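Local coordinates for protein aeromonas extracellular serine protease (PDB 3WQB) that cuts polypeptides after paired basic residues, Lys-Lys or Lys-Arg, as a calcium-binding secreted serine protease of the furin-like subtilases, at residues 276-281 against 412-417; 211-216 against 256-261; 226-231 against 563-568. The protein carries 1 engineered substitution. One frame throughout, in Å; residues are numbered along the deposited sequence.

Contact 1: 276-281 against 412-417; sequences NIFLSA and YGFGLI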
loop_
_atom_site.group_PDB
_atom_site.type_symbol
_atom_site.label_atom_id
_atom_site.label_comp_id
_atom_site.label_asym_id
_atom_site.label_seq_id
_atom_site.Cartn_x
_atom_site.Cartn_y
_atom_site.Cartn_z
ATOM N N ASN A 276 -3.577 -2.272 -9.367
ATOM C CA ASN A 276 -3.486 -3.094 -8.158
ATOM C C ASN A 276 -4.293 -2.599 -6.972
ATOM O O ASN A 276 -4.276 -3.233 -5.931
ATOM C CB ASN A 276 -2.031 -3.296 -7.742
ATOM C CG ASN A 276 -1.319 -2.004 -7.439
ATOM O OD1 ASN A 276 -1.544 -0.984 -8.094
ATOM N ND2 ASN A 276 -0.411 -2.050 -6.473
ATOM N N ILE A 277 -5.029 -1.504 -7.134
ATOM C CA ILE A 277 -5.999 -1.080 -6.111
ATOM C C ILE A 277 -7.101 -2.134 -6.051
ATOM O O ILE A 277 -7.603 -2.572 -7.088
ATOM C CB ILE A 277 -6.598 0.309 -6.434
ATOM C CG1 ILE A 277 -5.498 1.377 -6.513
ATOM C CG2 ILE A 277 -7.671 0.707 -5.412
ATOM C CD1 ILE A 277 -4.640 1.536 -5.244
ATOM N N PHE A 278 -7.463 -2.553 -4.841
ATOM C CA PHE A 278 -8.556 -3.499 -4.665
ATOM C C PHE A 278 -9.858 -2.790 -4.299
ATOM O O PHE A 278 -10.921 -3.112 -4.845
ATOM C CB PHE A 278 -8.196 -4.559 -3.615
ATOM C CG PHE A 278 -9.107 -5.757 -3.631
ATOM C CD1 PHE A 278 -8.897 -6.772 -4.551
ATOM C CD2 PHE A 278 -10.186 -5.856 -2.754
ATOM C CE1 PHE A 278 -9.741 -7.879 -4.594
ATOM C CE2 PHE A 278 -11.036 -6.970 -2.788
ATOM C CZ PHE A 278 -10.814 -7.967 -3.721
ATOM N N LEU A 279 -9.771 -1.815 -3.394
ATOM C CA LEU A 279 -10.932 -1.073 -2.911
ATOM C C LEU A 279 -10.551 0.376 -2.629
ATOM O O LEU A 279 -9.372 0.698 -2.381
ATOM C CB LEU A 279 -11.475 -1.696 -1.613
ATOM C CG LEU A 279 -12.111 -3.077 -1.669
ATOM C CD1 LEU A 279 -12.132 -3.670 -0.289
ATOM C CD2 LEU A 279 -13.511 -2.997 -2.271
ATOM N N SER A 280 -11.572 1.227 -2.641
ATOM C CA SER A 280 -11.506 2.581 -2.115
ATOM C C SER A 280 -12.088 2.595 -0.704
ATOM O O SER A 280 -13.108 1.952 -0.430
ATOM C CB SER A 280 -12.335 3.502 -3.011
ATOM O OG SER A 280 -12.381 4.843 -2.531
ATOM N N ALA A 281 -11.444 3.323 0.200
ATOM C CA ALA A 281 -12.004 3.534 1.520
ATOM C C ALA A 281 -11.754 4.959 1.965
ATOM O O ALA A 281 -11.002 5.689 1.334
ATOM C CB ALA A 281 -11.454 2.492 2.516
ATOM N N TYR A 412 -10.607 3.522 -7.942
ATOM C CA TYR A 412 -11.433 3.052 -6.831
ATOM C C TYR A 412 -11.384 1.539 -6.621
ATOM O O TYR A 412 -12.072 1.017 -5.744
ATOM C CB TYR A 412 -12.888 3.517 -7.038
ATOM C CG TYR A 412 -13.011 5.009 -7.206
ATOM C CD1 TYR A 412 -12.847 5.860 -6.118
ATOM C CD2 TYR A 412 -13.267 5.566 -8.451
ATOM C CE1 TYR A 412 -12.938 7.225 -6.263
ATOM C CE2 TYR A 412 -13.360 6.935 -8.610
ATOM C CZ TYR A 412 -13.195 7.759 -7.504
ATOM O OH TYR A 412 -13.285 9.125 -7.633
ATOM N N GLY A 413 -10.584 0.837 -7.426
ATOM C CA GLY A 413 -10.623 -0.622 -7.417
ATOM C C GLY A 413 -12.023 -1.089 -7.798
ATOM O O GLY A 413 -12.624 -0.601 -8.765
ATOM N N PHE A 414 -12.548 -2.039 -7.027
ATOM C CA PHE A 414 -13.913 -2.512 -7.219
ATOM C C PHE A 414 -14.958 -1.528 -6.692
ATOM O O PHE A 414 -16.152 -1.683 -6.959
ATOM C CB PHE A 414 -14.085 -3.911 -6.614
ATOM C CG PHE A 414 -13.262 -4.945 -7.317
ATOM C CD1 PHE A 414 -12.102 -5.456 -6.733
ATOM C CD2 PHE A 414 -13.603 -5.353 -8.605
ATOM C CE1 PHE A 414 -11.318 -6.385 -7.414
ATOM C CE2 PHE A 414 -12.823 -6.270 -9.293
ATOM C CZ PHE A 414 -11.683 -6.786 -8.700
ATOM N N GLY A 415 -14.499 -0.502 -5.978
ATOM C CA GLY A 415 -15.378 0.548 -5.490
ATOM C C GLY A 415 -15.202 0.868 -4.024
ATOM O O GLY A 415 -14.304 0.348 -3.347
ATOM N N LEU A 416 -16.078 1.740 -3.532
ATOM C CA LEU A 416 -16.067 2.120 -2.131
ATOM C C LEU A 416 -16.693 1.029 -1.267
ATOM O O LEU A 416 -17.782 0.536 -1.557
ATOM C CB LEU A 416 -16.815 3.439 -1.946
ATOM C CG LEU A 416 -17.122 3.917 -0.527
ATOM C CD1 LEU A 416 -15.848 4.178 0.255
ATOM C CD2 LEU A 416 -18.016 5.149 -0.555
ATOM N N ILE A 417 -16.002 0.668 -0.195
ATOM C CA ILE A 417 -16.511 -0.327 0.750
ATOM C C ILE A 417 -17.962 -0.050 1.150
ATOM O O ILE A 417 -18.325 1.086 1.476
ATOM C CB ILE A 417 -15.629 -0.371 1.996
ATOM C CG1 ILE A 417 -14.251 -0.933 1.628
ATOM C CG2 ILE A 417 -16.285 -1.197 3.101
ATOM C CD1 ILE A 417 -13.246 -0.921 2.771
#
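At the edge of the parallel sheet of the subtilisin domain, Ser280 and its neighbours in strand 277-282 are met by the loop 412-417, which carries a type II' beta turn from Tyr412 to Gly415 and then leads into helix 419-426. Three backbone hydrogen bonds fasten the loop. Phe414 N gives an almost straight bond of 2.9 Å to Phe278 O, approaching from above the carbonyl plane. Next, Ser280 N donates to Gly415 O (3.0 Å), and Ile417 N points back at Ser280 O at 3.2 Å, nearly along the C=O axis; Ser280 is thus held through both its N and its O. That carbonyl also takes a CA-H...O contact from Leu416. Gly413, at the second position of the turn with positive phi, brings its bare CA up to Phe278 O in a CA-H...O contact of 3.6 Å, and the CG2 methyl of Ile277 lies against its N.

The aromatic part is a T-shaped pair: the edge of Phe414, CD1 and CE1, stands over the face of Phe278, centroids 5.1 Å apart and planes at 73°. With CG anti to the backbone N (chi1 -165°), the Phe278 ring swings back toward the loop although its CB sets off away from it. Helix 358-368 adds Ala366 to both rings. Further along, the side chains of Leu279 and Ile417 cross at about a right angle, CD1 of the first 4.0 Å from CG1 of the second, and Ile417 CD1 meets Ala281 CB at 3.9 Å. On the other flank Ser280 OG sits near the edge of the Tyr412 ring, whose OH is hydrogen-bonded to Asp373. All the touching residues are buried: this is a beta-turn loop sealing the outermost strand of the subtilisin-type alpha/beta core.

Contact 2: 211-216 against 256-261; sequences AYIKAA and LVVSAL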
loop_
_atom_site.group_PDB
_atom_site.type_symbol
_atom_site.label_atom_id
_atom_site.label_comp_id
_atom_site.label_asym_id
_atom_site.label_seq_id
_atom_site.Cartn_x
_atom_site.Cartn_y
_atom_site.Cartn_z
ATOM N N ALA A 211 -5.719 -11.104 6.990
ATOM C CA ALA A 211 -5.795 -10.141 5.901
ATOM C C ALA A 211 -4.781 -9.017 6.078
ATOM O O ALA A 211 -4.842 -8.268 7.061
ATOM C CB ALA A 211 -7.191 -9.561 5.835
ATOM N N TYR A 212 -3.826 -8.944 5.156
ATOM C CA TYR A 212 -2.893 -7.814 5.082
ATOM C C TYR A 212 -3.542 -6.684 4.303
ATOM O O TYR A 212 -4.016 -6.907 3.191
ATOM C CB TYR A 212 -1.571 -8.251 4.421
ATOM C CG TYR A 212 -0.805 -9.209 5.292
ATOM C CD1 TYR A 212 -1.089 -10.581 5.276
ATOM C CD2 TYR A 212 0.191 -8.748 6.151
ATOM C CE1 TYR A 212 -0.404 -11.464 6.105
ATOM C CE2 TYR A 212 0.878 -9.617 6.987
ATOM C CZ TYR A 212 0.577 -10.980 6.957
ATOM O OH TYR A 212 1.261 -11.853 7.764
ATOM N N ILE A 213 -3.586 -5.495 4.910
ATOM C CA ILE A 213 -4.178 -4.298 4.308
ATOM C C ILE A 213 -3.074 -3.269 4.136
ATOM O O ILE A 213 -2.234 -3.105 5.034
ATOM C CB ILE A 213 -5.309 -3.722 5.204
ATOM C CG1 ILE A 213 -6.176 -4.850 5.811
ATOM C CG2 ILE A 213 -6.119 -2.678 4.447
ATOM C CD1 ILE A 213 -6.963 -5.689 4.810
ATOM N N LYS A 214 -3.064 -2.581 2.995
ATOM C CA LYS A 214 -1.898 -1.828 2.582
ATOM C C LYS A 214 -2.262 -0.499 1.917
ATOM O O LYS A 214 -3.069 -0.463 0.986
ATOM C CB LYS A 214 -1.080 -2.695 1.617
ATOM C CG LYS A 214 0.214 -2.077 1.098
ATOM C CD LYS A 214 1.212 -1.801 2.225
ATOM C CE LYS A 214 2.601 -1.559 1.679
ATOM N NZ LYS A 214 2.673 -0.295 0.877
ATOM N N ALA A 215 -1.664 0.594 2.397
ATOM C CA ALA A 215 -1.883 1.918 1.813
ATOM C C ALA A 215 -1.315 1.999 0.400
ATOM O O ALA A 215 -0.179 1.579 0.157
ATOM C CB ALA A 215 -1.241 2.970 2.688
ATOM N N ALA A 216 -2.097 2.548 -0.532
ATOM C CA ALA A 216 -1.611 2.721 -1.902
ATOM C C ALA A 216 -0.516 3.767 -2.050
ATOM O O ALA A 216 0.250 3.721 -3.007
ATOM C CB ALA A 216 -2.754 3.073 -2.814
ATOM N N LEU A 256 -3.878 -6.366 0.398
ATOM C CA LEU A 256 -5.070 -5.739 -0.147
ATOM C C LEU A 256 -4.778 -4.238 -0.173
ATOM O O LEU A 256 -4.739 -3.591 0.882
ATOM C CB LEU A 256 -6.282 -6.054 0.741
ATOM C CG LEU A 256 -7.683 -5.747 0.189
ATOM C CD1 LEU A 256 -8.756 -6.387 1.049
ATOM C CD2 LEU A 256 -7.910 -4.243 0.092
ATOM N N VAL A 257 -4.554 -3.702 -1.368
ATOM C CA VAL A 257 -4.102 -2.315 -1.525
ATOM C C VAL A 257 -5.296 -1.378 -1.693
ATOM O O VAL A 257 -6.201 -1.655 -2.483
ATOM C CB VAL A 257 -3.104 -2.173 -2.690
ATOM C CG1 VAL A 257 -2.560 -0.761 -2.752
ATOM C CG2 VAL A 257 -1.935 -3.145 -2.533
ATOM N N VAL A 258 -5.305 -0.278 -0.930
ATOM C CA VAL A 258 -6.464 0.622 -0.917
ATOM C C VAL A 258 -6.131 2.055 -1.268
ATOM O O VAL A 258 -5.108 2.594 -0.837
ATOM C CB VAL A 258 -7.234 0.579 0.429
ATOM C CG1 VAL A 258 -7.723 -0.820 0.717
ATOM C CG2 VAL A 258 -6.383 1.080 1.573
ATOM N N SER A 259 -7.016 2.656 -2.051
ATOM C CA SER A 259 -6.963 4.086 -2.320
ATOM C C SER A 259 -7.896 4.847 -1.367
ATOM O O SER A 259 -8.755 4.255 -0.706
ATOM C CB SER A 259 -7.352 4.354 -3.763
ATOM O OG SER A 259 -8.692 3.966 -4.016
ATOM N N ALA A 260 -7.719 6.167 -1.307
ATOM C CA ALA A 260 -8.469 6.996 -0.381
ATOM C C ALA A 260 -9.553 7.792 -1.096
ATOM O O ALA A 260 -9.331 8.361 -2.183
ATOM C CB ALA A 260 -7.539 7.955 0.337
ATOM N N LEU A 261 -10.710 7.854 -0.440
ATOM C CA LEU A 261 -11.880 8.612 -0.890
ATOM C C LEU A 261 -12.143 9.769 0.072
ATOM O O LEU A 261 -11.957 9.630 1.284
ATOM C CB LEU A 261 -13.109 7.684 -0.894
ATOM C CG LEU A 261 -14.403 8.274 -1.461
ATOM C CD1 LEU A 261 -14.721 7.623 -2.800
ATOM C CD2 LEU A 261 -15.558 8.112 -0.477
#
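Leu256, Lys214 and Val258 bury the largest areas where strands 211-215 and 255-261 run side by side in the parallel sheet at the centre of the subtilisin domain. Leu256 is gripped through both backbone polar atoms: its N donates to Tyr212 O at 2.8 Å in a nearly straight bond, and its O accepts from Lys214 N at 2.9 Å with a bent N-H...O angle of 142°. Its CB rests 3.4 Å from Tyr212 O and 4.1 Å from Ile213 CD1, the two side chains leaving the sheet together. Phe278 of the next strand also packs on Leu256.

Lys214 carries the register onward. Its O accepts from Val258 N (3.0 Å) and takes a CA-H...O contact from Val257 as well. The side chain leaves on the same face as Val257, CG anti to the backbone N (chi1 -179°), and bends at chi2 and chi4, so that its ammonium is carried off from strand 255-261; only its CB stays close to Leu256 O.

Val258 returns the bond through its O, which receives Ala216 N at 3.0 Å just past the strand end. The Val258 CG2 methyl packs near Lys214 O, and the side chain reaches Thr342 of helix 335-352, which packs on the face bearing Ile213, Ala215 and Val258. Ala215, about 5 Å from the side chain of Ala336, the engineered replacement at the predicted charge-relay position, brings this strand end to the active site. The chemistry is therefore divided: backbone amides and carbonyls bind the strands, aliphatic side chains pack on the faces, Ile213 with Leu256 on one and Val257 CG1 beside Ala216 CB (3.8 Å), and the Lys214 ammonium is hydrogen-bonded by neutral oxygens of Asn250 and Tyr178, with Asp247 a long, weak ion pair that may help balance its charge.

Contact 3: 226-231 against 563-568; sequences GGYVLN and LLNRET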
loop_
_atom_site.group_PDB
_atom_site.type_symbol
_atom_site.label_atom_id
_atom_site.label_comp_id
_atom_site.label_asym_id
_atom_site.label_seq_id
_atom_site.Cartn_x
_atom_site.Cartn_y
_atom_site.Cartn_z
ATOM N N GLY A 226 13.812 10.606 0.920
ATOM C CA GLY A 226 15.126 10.989 1.438
ATOM C C GLY A 226 15.335 12.484 1.599
ATOM O O GLY A 226 16.350 13.022 1.158
ATOM N N GLY A 227 14.367 13.157 2.215
ATOM C CA GLY A 227 14.481 14.589 2.493
ATOM C C GLY A 227 14.252 15.526 1.313
ATOM O O GLY A 227 14.538 16.721 1.404
ATOM N N TYR A 228 13.751 14.981 0.207
ATOM C CA TYR A 228 13.344 15.778 -0.961
ATOM C C TYR A 228 11.878 15.543 -1.276
ATOM O O TYR A 228 11.351 14.458 -1.037
ATOM C CB TYR A 228 14.172 15.418 -2.201
ATOM C CG TYR A 228 15.609 15.890 -2.161
ATOM C CD1 TYR A 228 16.576 15.180 -1.443
ATOM C CD2 TYR A 228 16.008 17.040 -2.848
ATOM C CE1 TYR A 228 17.900 15.607 -1.401
ATOM C CE2 TYR A 228 17.337 17.475 -2.818
ATOM C CZ TYR A 228 18.274 16.753 -2.092
ATOM O OH TYR A 228 19.584 17.175 -2.055
ATOM N N VAL A 229 11.222 16.567 -1.808
ATOM C CA VAL A 229 9.871 16.436 -2.340
ATOM C C VAL A 229 9.925 16.703 -3.843
ATOM O O VAL A 229 10.523 17.690 -4.289
ATOM C CB VAL A 229 8.861 17.396 -1.656
ATOM C CG1 VAL A 229 7.447 17.167 -2.181
ATOM C CG2 VAL A 229 8.877 17.231 -0.142
ATOM N N LEU A 230 9.316 15.807 -4.615
ATOM C CA LEU A 230 9.264 15.925 -6.072
ATOM C C LEU A 230 7.832 16.032 -6.563
ATOM O O LEU A 230 6.947 15.332 -6.073
ATOM C CB LEU A 230 9.920 14.718 -6.759
ATOM C CG LEU A 230 11.375 14.374 -6.460
ATOM C CD1 LEU A 230 11.464 13.510 -5.200
ATOM C CD2 LEU A 230 11.980 13.642 -7.665
ATOM N N ASN A 231 7.615 16.896 -7.549
ATOM C CA ASN A 231 6.336 16.985 -8.244
ATOM C C ASN A 231 6.580 17.504 -9.650
ATOM O O ASN A 231 7.555 18.222 -9.881
ATOM C CB ASN A 231 5.359 17.914 -7.502
ATOM C CG ASN A 231 5.778 19.377 -7.558
ATOM O OD1 ASN A 231 6.661 19.813 -6.825
ATOM N ND2 ASN A 231 5.136 20.138 -8.432
ATOM N N LEU A 563 12.162 19.874 -7.675
ATOM C CA LEU A 563 12.834 19.194 -6.579
ATOM C C LEU A 563 12.973 20.152 -5.403
ATOM O O LEU A 563 13.586 21.216 -5.533
ATOM C CB LEU A 563 14.227 18.716 -7.005
ATOM C CG LEU A 563 14.415 17.972 -8.326
ATOM C CD1 LEU A 563 15.884 17.945 -8.693
ATOM C CD2 LEU A 563 13.871 16.568 -8.189
ATOM N N LEU A 564 12.400 19.783 -4.261
ATOM C CA LEU A 564 12.514 20.581 -3.038
ATOM C C LEU A 564 13.402 19.886 -2.032
ATOM O O LEU A 564 13.106 18.773 -1.611
ATOM C CB LEU A 564 11.134 20.834 -2.425
ATOM C CG LEU A 564 11.045 21.462 -1.026
ATOM C CD1 LEU A 564 11.542 22.906 -1.048
ATOM C CD2 LEU A 564 9.614 21.405 -0.510
ATOM N N ASN A 565 14.491 20.543 -1.649
ATOM C CA ASN A 565 15.291 20.107 -0.514
ATOM C C ASN A 565 14.566 20.557 0.759
ATOM O O ASN A 565 14.462 21.751 1.021
ATOM C CB ASN A 565 16.683 20.739 -0.609
ATOM C CG ASN A 565 17.640 20.236 0.459
ATOM O OD1 ASN A 565 17.327 20.239 1.647
ATOM N ND2 ASN A 565 18.825 19.815 0.033
ATOM N N ARG A 566 14.058 19.610 1.546
ATOM C CA ARG A 566 13.166 19.952 2.666
ATOM C C ARG A 566 13.872 20.700 3.796
ATOM O O ARG A 566 13.260 21.521 4.486
ATOM C CB ARG A 566 12.471 18.703 3.214
ATOM C CG ARG A 566 11.564 18.030 2.199
ATOM C CD ARG A 566 10.895 16.802 2.783
ATOM N NE ARG A 566 9.704 17.149 3.554
ATOM C CZ ARG A 566 8.850 16.264 4.059
ATOM N NH1 ARG A 566 9.043 14.961 3.878
ATOM N NH2 ARG A 566 7.796 16.683 4.746
ATOM N N GLU A 567 15.159 20.417 3.956
ATOM C CA GLU A 567 16.000 21.042 4.973
ATOM C C GLU A 567 16.406 22.476 4.614
ATOM O O GLU A 567 16.231 23.393 5.420
ATOM C CB GLU A 567 17.238 20.175 5.194
ATOM C CG GLU A 567 18.282 20.737 6.139
ATOM C CD GLU A 567 19.606 20.021 5.988
ATOM O OE1 GLU A 567 20.564 20.656 5.496
ATOM O OE2 GLU A 567 19.681 18.820 6.340
ATOM N N THR A 568 16.952 22.660 3.416
ATOM C CA THR A 568 17.473 23.971 3.005
ATOM C C THR A 568 16.406 24.852 2.365
ATOM O O THR A 568 16.566 26.074 2.302
ATOM C CB THR A 568 18.645 23.841 2.016
ATOM O OG1 THR A 568 18.162 23.319 0.770
ATOM C CG2 THR A 568 19.743 22.931 2.568
HETATM O O HOH W 1 11.359 12.993 2.823
HETATM O O HOH W 2 16.403 17.663 3.225
#
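Tyr228, Val229 and Leu230 pair with Asn565, Leu564 and Leu563 in an antiparallel four-stranded sheet that unites the two domains: strands 222-225 and 228-233 come from the subtilisin domain, strands 559-565 and 571-576 from the P-domain. The backbone bonds come first. Val229 and Leu564 form the hydrogen-bonded pair, Val229 N to Leu564 O at 2.9 Å and Leu564 N to Val229 O at 2.8 Å. Beyond them Arg566 N bonds to Gly227 O, carrying the pairing past the strand ends.

Apolar contacts lie on both faces. On one, Leu230 and Leu563 extend together, with their CD2 methyls 3.5 Å apart; Leu515 of helix 512-520 touches Leu563, and Val183 and Phe241 touch Leu230. On the other face, CB of Val229 opposes CB of Leu564, and the aliphatic part of Arg566 lies along Val229 CG2: its CG is anti to the carbonyl carbon (chi1 -63°), and the CD that follows comes to 3.6 Å from that methyl. The bend at chi3 (83°) only redirects the guanidinium beyond.

Among the polar side chains, the Tyr228 ring and the Asn565 amide cross obliquely, planes 59° apart, on the same face as the two leucines. Both are partly exposed, and the backbone of a neighbouring chain packs on Tyr228. Asn565 OD1 accepts from Thr568 N at 3.0 Å, an Asx motif that holds OD1 where the chain leaves the strand.

Water completes the seam. One molecule bridges Gly227 O and Glu567 N, donating to the first and accepting from the second. Another accepts from Gly227 N and from Arg566 NH1, at 3.2 Å from NH1, in the plane of the guanidinium at its edge.

How the contacts relate
Contacts 1 and 2 are neighbours, their centres 8 Å apart, in the parallel sheet of the subtilisin domain; strands 255-261 and 277-282 are adjacent there, joined by Phe278 N to Val257 O and Ala281 O to Leu261 N, so the sheet runs from 211-215 out to its edge, where loop 412-417 attaches. Contact 3 lies away from both, with centres 30 Å from contact 1 and 26 Å from contact 2, in a separate antiparallel sheet. Along the chain contact 2 closes before contact 1 opens, both segments of contact 1 fall between those of contact 3, and the segments of contacts 2 and 3 alternate. Two contacts thus lie within the catalytic domain, and the third ties it to the P-domain.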